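Local coordinates for protein acetyltransferase-like, GNAT family (Bacteroides thetaiotaomicron, PDB 3EY5) that probably acts as an N-acetyltransferase, transferring an acetyl group to an amine, at residues A[68-77]-A[168-177]. Residues are numbered along the deposited sequence; the frame is centred on the assembly and turned at random. Where two conformers were deposited one is given.
Sequences WDFDEFYYVE and IRHKLHTIVY
Val176 sets its CG2 methyl over one face of the Trp68 indole, in a CH-pi contact 3.4 Å from the centroid of the five-membered ring and 7° off the ring normal. Ile175 reaches the far end of the same indole, with CG2 3.8 Å from CZ3 of Trp68. Two more CH-pi contacts lie toward the N-terminal end of segment 168-177. Leu172 CD2 lies over the Tyr75 ring, 3.5 Å from CG of Tyr75. Ile168 CG1 covers one face of Phe73, whose other face rests on Phe70 CB. The Phe73 side chain has CG between its backbone N and carbonyl carbon (chi1 64°), which places the ring between these two groups. Its edge receives the Lys171 chain, with Phe73 CE2 3.5 Å from Lys171 CD. Phe70 and Ile175 approach from opposite directions, with Phe70 CE2 3.5 Å from Ile175 CD1, while Val176 CG2 comes to the edge of the Phe70 ring.

These aromatic residues belong to a beta hairpin, in which strands 60-69 and 74-81 pair antiparallel within the mixed sheet of the GNAT fold. The C-terminal helix 161-176 packs on one side of it, and its part 168-176 crosses strand 74-77 at -52°.

Across the contact, the hydroxyls of Tyr75 and Tyr177 share a hydrogen bond, OH to OH 2.6 Å. A second polar bond is made within the hairpin, between its two strands and beside the Val176 contact. Here Trp68 NE1 donates in its ring plane to Glu77 OE1 at 2.8 Å, meeting the carboxylate from above its plane. Glu77 OE2 has a hydrogen bond with Tyr142 OH and a salt bridge to Arg35. A leucine in place of Trp68 would probably leave Glu77 OE1 without this donor and Val176 CG2 without its aromatic face.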
loop_
_atom_site.group_PDB
_atom_site.type_symbol
_atom_site.label_atom_id
_atom_site.label_comp_id
_atom_site.label_asym_id
_atom_site.label_seq_id
_atom_site.Cartn_x
_atom_site.Cartn_y
_atom_site.Cartn_z
ATOM N N TRP A 68 -0.804 1.832 7.135
ATOM C CA TRP A 68 -1.181 1.691 8.514
ATOM C C TRP A 68 0.063 1.539 9.376
ATOM O O TRP A 68 1.036 0.851 9.021
ATOM C CB TRP A 68 -2.035 0.458 8.706
ATOM C CG TRP A 68 -3.300 0.484 7.957
ATOM C CD1 TRP A 68 -3.449 0.325 6.598
ATOM C CD2 TRP A 68 -4.614 0.667 8.495
ATOM N NE1 TRP A 68 -4.759 0.408 6.259
ATOM C CE2 TRP A 68 -5.509 0.616 7.402
ATOM C CE3 TRP A 68 -5.122 0.896 9.796
ATOM C CZ2 TRP A 68 -6.892 0.741 7.560
ATOM C CZ3 TRP A 68 -6.511 1.037 9.960
ATOM C CH2 TRP A 68 -7.377 0.957 8.848
ATOM N N ASP A 69 -0.038 2.153 10.545
ATOM C CA ASP A 69 0.958 2.100 11.590
ATOM C C ASP A 69 0.510 1.023 12.605
ATOM O O ASP A 69 -0.533 1.173 13.233
ATOM C CB ASP A 69 1.012 3.499 12.199
ATOM C CG ASP A 69 1.820 3.572 13.498
ATOM O OD1 ASP A 69 2.681 2.677 13.772
ATOM O OD2 ASP A 69 1.594 4.562 14.252
ATOM N N PHE A 70 1.284 -0.057 12.745
ATOM C CA PHE A 70 1.002 -1.148 13.699
ATOM C C PHE A 70 2.105 -1.331 14.747
ATOM O O PHE A 70 2.369 -2.452 15.196
ATOM C CB PHE A 70 0.804 -2.499 12.993
ATOM C CG PHE A 70 -0.460 -2.604 12.193
ATOM C CD1 PHE A 70 -0.420 -2.599 10.808
ATOM C CD2 PHE A 70 -1.699 -2.724 12.819
ATOM C CE1 PHE A 70 -1.593 -2.717 10.060
ATOM C CE2 PHE A 70 -2.872 -2.826 12.071
ATOM C CZ PHE A 70 -2.808 -2.817 10.686
ATOM N N ASP A 71 2.751 -0.233 15.139
ATOM C CA ASP A 71 3.727 -0.202 16.255
ATOM C C ASP A 71 4.968 -1.040 15.990
ATOM O O ASP A 71 6.068 -0.541 16.102
ATOM C CB ASP A 71 3.109 -0.587 17.613
ATOM C CG ASP A 71 1.703 -0.051 17.795
ATOM O OD1 ASP A 71 1.540 1.190 17.878
ATOM O OD2 ASP A 71 0.767 -0.888 17.858
ATOM N N GLU A 72 4.800 -2.314 15.658
ATOM C CA GLU A 72 5.939 -3.138 15.272
ATOM C C GLU A 72 6.378 -2.901 13.826
ATOM O O GLU A 72 7.563 -3.012 13.523
ATOM C CB GLU A 72 5.628 -4.629 15.457
ATOM C CG GLU A 72 5.259 -5.016 16.875
ATOM C CD GLU A 72 3.767 -5.217 17.066
ATOM O OE1 GLU A 72 2.999 -5.013 16.095
ATOM O OE2 GLU A 72 3.368 -5.598 18.190
ATOM N N PHE A 73 5.418 -2.592 12.948
ATOM C CA PHE A 73 5.634 -2.536 11.483
ATOM C C PHE A 73 4.593 -1.615 10.865
ATOM O O PHE A 73 3.586 -1.273 11.533
ATOM C CB PHE A 73 5.521 -3.922 10.824
ATOM C CG PHE A 73 4.150 -4.528 10.937
ATOM C CD1 PHE A 73 3.257 -4.480 9.874
ATOM C CD2 PHE A 73 3.758 -5.167 12.088
ATOM C CE1 PHE A 73 1.991 -5.029 9.982
ATOM C CE2 PHE A 73 2.469 -5.710 12.207
ATOM C CZ PHE A 73 1.593 -5.648 11.155
ATOM N N TYR A 74 4.839 -1.270 9.586
ATOM C CA TYR A 74 3.937 -0.529 8.735
ATOM C C TYR A 74 3.393 -1.408 7.584
ATOM O O TYR A 74 4.143 -2.206 6.970
ATOM C CB TYR A 74 4.673 0.669 8.111
ATOM C CG TYR A 74 5.193 1.697 9.095
ATOM C CD1 TYR A 74 4.323 2.507 9.827
ATOM C CD2 TYR A 74 6.558 1.865 9.281
ATOM C CE1 TYR A 74 4.816 3.470 10.746
ATOM C CE2 TYR A 74 7.072 2.826 10.180
ATOM C CZ TYR A 74 6.197 3.620 10.899
ATOM O OH TYR A 74 6.722 4.536 11.776
ATOM N N TYR A 75 2.101 -1.232 7.291
ATOM C CA TYR A 75 1.444 -1.962 6.205
ATOM C C TYR A 75 1.055 -0.988 5.117
ATOM O O TYR A 75 0.307 -0.023 5.388
ATOM C CB TYR A 75 0.174 -2.666 6.692
ATOM C CG TYR A 75 -0.596 -3.279 5.557
ATOM C CD1 TYR A 75 -0.018 -4.288 4.758
ATOM C CD2 TYR A 75 -1.894 -2.850 5.251
ATOM C CE1 TYR A 75 -0.713 -4.844 3.702
ATOM C CE2 TYR A 75 -2.607 -3.420 4.190
ATOM C CZ TYR A 75 -1.990 -4.404 3.419
ATOM O OH TYR A 75 -2.670 -5.012 2.381
ATOM N N VAL A 76 1.581 -1.198 3.912
ATOM C CA VAL A 76 1.261 -0.310 2.806
ATOM C C VAL A 76 -0.028 -0.814 2.120
ATOM O O VAL A 76 -0.072 -1.933 1.549
ATOM C CB VAL A 76 2.437 -0.131 1.798
ATOM C CG1 VAL A 76 1.938 0.603 0.567
ATOM C CG2 VAL A 76 3.619 0.655 2.459
ATOM N N GLU A 77 -1.091 -0.020 2.211
ATOM C CA GLU A 77 -2.372 -0.467 1.652
ATOM C C GLU A 77 -2.439 -0.153 0.148
ATOM O O GLU A 77 -2.542 -1.070 -0.681
ATOM C CB GLU A 77 -3.559 0.117 2.440
ATOM C CG GLU A 77 -4.795 -0.764 2.410
ATOM C CD GLU A 77 -6.040 -0.075 2.955
ATOM O OE1 GLU A 77 -5.903 0.853 3.755
ATOM O OE2 GLU A 77 -7.166 -0.449 2.577
ATOM N N ILE A 168 1.178 -11.202 11.765
ATOM C CA ILE A 168 0.935 -10.085 10.846
ATOM C C ILE A 168 -0.369 -10.300 10.061
ATOM O O ILE A 168 -1.196 -9.376 9.956
ATOM C CB ILE A 168 2.100 -9.862 9.915
ATOM C CG1 ILE A 168 3.266 -9.261 10.721
ATOM C CG2 ILE A 168 1.689 -8.978 8.746
ATOM C CD1 ILE A 168 4.600 -9.450 10.031
ATOM N N ARG A 169 -0.561 -11.510 9.542
ATOM C CA ARG A 169 -1.791 -11.847 8.819
ATOM C C ARG A 169 -2.988 -11.523 9.658
ATOM O O ARG A 169 -3.947 -10.920 9.181
ATOM C CB ARG A 169 -1.824 -13.338 8.500
ATOM C CG ARG A 169 -3.011 -13.731 7.647
ATOM C CD ARG A 169 -3.003 -15.224 7.433
ATOM N NE ARG A 169 -4.115 -15.892 8.094
ATOM C CZ ARG A 169 -4.147 -16.242 9.381
ATOM N NH1 ARG A 169 -5.222 -16.852 9.852
ATOM N NH2 ARG A 169 -3.130 -15.974 10.209
ATOM N N HIS A 170 -2.931 -11.929 10.921
ATOM C CA HIS A 170 -4.027 -11.703 11.823
ATOM C C HIS A 170 -4.301 -10.187 11.983
ATOM O O HIS A 170 -5.431 -9.743 11.827
ATOM C CB HIS A 170 -3.816 -12.431 13.181
ATOM C CG HIS A 170 -4.952 -12.227 14.138
ATOM N ND1 HIS A 170 -6.163 -12.879 14.006
ATOM C CD2 HIS A 170 -5.089 -11.400 15.202
ATOM C CE1 HIS A 170 -6.986 -12.483 14.962
ATOM N NE2 HIS A 170 -6.361 -11.583 15.702
ATOM N N LYS A 171 -3.272 -9.405 12.271
ATOM C CA LYS A 171 -3.386 -7.941 12.313
ATOM C C LYS A 171 -4.005 -7.307 11.057
ATOM O O LYS A 171 -4.853 -6.423 11.165
ATOM C CB LYS A 171 -2.004 -7.296 12.571
ATOM C CG LYS A 171 -1.378 -7.697 13.901
ATOM C CD LYS A 171 -0.088 -6.910 14.199
ATOM C CE LYS A 171 0.722 -7.505 15.377
ATOM N NZ LYS A 171 1.741 -8.565 14.970
ATOM N N LEU A 172 -3.564 -7.757 9.878
ATOM C CA LEU A 172 -4.087 -7.275 8.602
ATOM C C LEU A 172 -5.574 -7.593 8.405
ATOM O O LEU A 172 -6.377 -6.701 8.039
ATOM C CB LEU A 172 -3.292 -7.879 7.413
ATOM C CG LEU A 172 -1.780 -7.588 7.362
ATOM C CD1 LEU A 172 -1.168 -8.132 6.067
ATOM C CD2 LEU A 172 -1.488 -6.120 7.486
ATOM N N HIS A 173 -5.934 -8.866 8.604
ATOM C CA HIS A 173 -7.303 -9.298 8.362
ATOM C C HIS A 173 -8.309 -8.600 9.276
ATOM O O HIS A 173 -9.408 -8.259 8.867
ATOM C CB HIS A 173 -7.407 -10.801 8.526
ATOM C CG HIS A 173 -6.836 -11.549 7.371
ATOM N ND1 HIS A 173 -7.196 -12.841 7.071
ATOM C CD2 HIS A 173 -5.959 -11.164 6.409
ATOM C CE1 HIS A 173 -6.546 -13.239 5.986
ATOM N NE2 HIS A 173 -5.794 -12.236 5.560
ATOM N N THR A 174 -7.934 -8.390 10.516
ATOM C CA THR A 174 -8.925 -7.873 11.442
ATOM C C THR A 174 -8.998 -6.352 11.341
ATOM O O THR A 174 -10.101 -5.810 11.220
ATOM C CB THR A 174 -8.680 -8.351 12.864
ATOM O OG1 THR A 174 -7.319 -8.111 13.205
ATOM C CG2 THR A 174 -8.908 -9.856 12.973
ATOM N N ILE A 175 -7.843 -5.681 11.318
ATOM C CA ILE A 175 -7.798 -4.219 11.383
ATOM C C ILE A 175 -7.987 -3.535 10.049
ATOM O O ILE A 175 -8.690 -2.530 9.955
ATOM C CB ILE A 175 -6.510 -3.715 12.036
ATOM C CG1 ILE A 175 -6.455 -4.260 13.467
ATOM C CG2 ILE A 175 -6.515 -2.162 12.076
ATOM C CD1 ILE A 175 -5.104 -4.694 13.926
ATOM N N VAL A 176 -7.365 -4.066 9.005
ATOM C CA VAL A 176 -7.462 -3.378 7.736
ATOM C C VAL A 176 -8.725 -3.795 6.968
ATOM O O VAL A 176 -9.395 -2.978 6.331
ATOM C CB VAL A 176 -6.173 -3.560 6.915
ATOM C CG1 VAL A 176 -6.356 -3.032 5.509
ATOM C CG2 VAL A 176 -5.011 -2.848 7.632
ATOM N N TYR A 177 -9.023 -5.077 7.036
ATOM C CA TYR A 177 -10.051 -5.680 6.190
ATOM C C TYR A 177 -11.347 -5.979 6.930
ATOM O O TYR A 177 -12.352 -6.322 6.293
ATOM C CB TYR A 177 -9.479 -6.901 5.460
ATOM C CG TYR A 177 -8.371 -6.456 4.523
ATOM C CD1 TYR A 177 -7.049 -6.622 4.864
ATOM C CD2 TYR A 177 -8.660 -5.854 3.302
ATOM C CE1 TYR A 177 -6.025 -6.217 4.025
ATOM C CE2 TYR A 177 -7.650 -5.408 2.458
ATOM C CZ TYR A 177 -6.325 -5.599 2.835
ATOM O OH TYR A 177 -5.279 -5.191 2.024
#